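Local atomic coordinates of nitroalkane oxidase (Podospora anserina, PDB entry 3MKH), a protein that oxidises nitroalkanes to aldehydes or ketones with its FAD cofactor, releasing nitrite and turning molecular oxygen into hydrogen peroxide. Residues Pro28-Tyr33 / Phe385-Asn390. Residues are numbered along the deposited sequence; the frame is centred on the assembly and turned at random.
Sequences PARQTY and FSDLLN
Arg30 and Asp387 meet at the ends of their side chains in a lone salt bridge between two helices whose backbones stay well apart, the nearest CA atoms, those of the same two residues, being 12.6 Å from each other. Arg30 NH2 lies 3.0 Å from Asp387 OD2, but the N-H points well off the line to the oxygen (127°), making a weak hydrogen bond in which charge attraction probably counts for more than direction. The guanidinium and carboxylate planes stand 75° apart, too steeply turned for a two-pronged, coplanar pairing, and OD2 alone makes the approach. Arg30 sends CG anti to its own backbone nitrogen (chi1 167°) and then bends at chi2, which carries the guanidinium out across the gap. In the acyl-CoA dehydrogenase fold this bridge ties the C-terminal end of helix 9-33, in the N-terminal domain, to the short helix 385-392 of the C-terminal domain, on the protein surface, with the Arg30 side chain about 13 Å from a bound FAD. A straighter bond, Arg30 NH1 to Tyr33 OH at 2.9 Å, runs almost within the guanidinium plane and helps fix its rotation. One face of the Tyr33 ring lies against Arg30 CA, and its hydroxyl is also hydrogen-bonded to the Glu89 carboxylate, a second acidic side chain beside Arg30. With a leucine in place of Arg30, Asp387 would probably lose its cationic mate and Tyr33 OH the N-H that reaches it from NH1. Beyond Asp387, Leu388 packs on helices 262-298 and 345-374, while the amide of Asn390 hydrogen-bonds to that of Asn390 of a second subunit, and its backbone O to Tyr379 OH of that subunit.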
# COMPACT_ATOMS: atom_id res chain seq x y z
N PRO A 28 31.37 19.54 -3.59
CA PRO A 28 31.99 20.68 -2.90
C PRO A 28 30.98 21.75 -2.47
O PRO A 28 31.18 22.37 -1.43
CB PRO A 28 32.97 21.23 -3.93
CG PRO A 28 33.32 20.05 -4.77
CD PRO A 28 32.05 19.25 -4.87
N ALA A 29 29.94 21.98 -3.26
CA ALA A 29 28.89 22.91 -2.87
C ALA A 29 28.32 22.49 -1.52
O ALA A 29 28.07 23.33 -0.66
CB ALA A 29 27.79 22.98 -3.94
N ARG A 30 28.10 21.19 -1.33
CA ARG A 30 27.56 20.67 -0.07
C ARG A 30 28.50 20.94 1.13
O ARG A 30 28.05 21.41 2.19
CB ARG A 30 27.27 19.18 -0.20
CG ARG A 30 26.98 18.44 1.12
CD ARG A 30 25.50 18.18 1.30
NE ARG A 30 25.17 17.49 2.54
CZ ARG A 30 23.99 17.56 3.15
NH1 ARG A 30 23.03 18.31 2.62
NH2 ARG A 30 23.76 16.90 4.28
N GLN A 31 29.78 20.65 0.98
CA GLN A 31 30.71 20.85 2.10
C GLN A 31 30.82 22.34 2.44
O GLN A 31 31.05 22.73 3.59
CB GLN A 31 32.09 20.24 1.81
CG GLN A 31 32.07 18.71 1.70
CD GLN A 31 31.24 18.03 2.80
OE1 GLN A 31 30.27 17.32 2.49
NE2 GLN A 31 31.61 18.24 4.07
N THR A 32 30.61 23.17 1.43
CA THR A 32 30.60 24.61 1.63
C THR A 32 29.38 25.11 2.40
O THR A 32 29.54 25.78 3.43
CB THR A 32 30.74 25.34 0.30
OG1 THR A 32 32.05 25.10 -0.21
CG2 THR A 32 30.53 26.84 0.47
N TYR A 33 28.17 24.77 1.95
CA TYR A 33 26.98 25.33 2.62
C TYR A 33 26.71 24.76 4.02
O TYR A 33 26.11 25.42 4.88
CB TYR A 33 25.73 25.33 1.71
CG TYR A 33 25.05 24.00 1.41
CD1 TYR A 33 24.43 23.26 2.41
CD2 TYR A 33 24.94 23.52 0.10
CE1 TYR A 33 23.76 22.05 2.12
CE2 TYR A 33 24.29 22.32 -0.19
CZ TYR A 33 23.70 21.60 0.82
OH TYR A 33 23.05 20.41 0.55
N PHE A 385 20.27 8.67 5.42
CA PHE A 385 18.89 8.22 5.21
C PHE A 385 17.83 9.26 5.56
O PHE A 385 16.83 9.38 4.86
CB PHE A 385 18.64 6.88 5.91
CG PHE A 385 19.64 5.82 5.51
CD1 PHE A 385 19.53 5.18 4.29
CD2 PHE A 385 20.72 5.53 6.32
CE1 PHE A 385 20.46 4.23 3.90
CE2 PHE A 385 21.67 4.58 5.94
CZ PHE A 385 21.52 3.92 4.72
N SER A 386 18.04 10.01 6.64
CA SER A 386 17.08 11.04 7.01
C SER A 386 17.01 12.14 5.95
O SER A 386 15.93 12.55 5.54
CB SER A 386 17.43 11.63 8.38
OG SER A 386 16.54 12.67 8.73
N ASP A 387 18.17 12.61 5.50
CA ASP A 387 18.21 13.64 4.48
C ASP A 387 17.57 13.16 3.18
O ASP A 387 16.92 13.94 2.48
CB ASP A 387 19.65 14.08 4.20
CG ASP A 387 20.21 14.98 5.28
OD1 ASP A 387 19.43 15.44 6.16
OD2 ASP A 387 21.43 15.25 5.24
N LEU A 388 17.78 11.88 2.84
CA LEU A 388 17.14 11.33 1.63
C LEU A 388 15.61 11.42 1.73
O LEU A 388 14.96 11.91 0.82
CB LEU A 388 17.58 9.88 1.37
CG LEU A 388 18.96 9.79 0.73
CD1 LEU A 388 19.55 8.41 0.94
CD2 LEU A 388 18.84 10.12 -0.75
N LEU A 389 15.05 10.94 2.84
CA LEU A 389 13.60 11.06 3.07
C LEU A 389 13.12 12.52 2.98
O LEU A 389 12.16 12.85 2.29
CB LEU A 389 13.26 10.50 4.47
CG LEU A 389 11.79 10.64 4.86
CD1 LEU A 389 10.92 10.00 3.77
CD2 LEU A 389 11.49 10.01 6.23
N ASN A 390 13.79 13.41 3.69
CA ASN A 390 13.38 14.81 3.70
C ASN A 390 13.58 15.53 2.38
O ASN A 390 13.01 16.60 2.16
CB ASN A 390 14.03 15.56 4.85
CG ASN A 390 13.37 15.24 6.17
OD1 ASN A 390 12.21 15.54 6.36
ND2 ASN A 390 14.10 14.56 7.05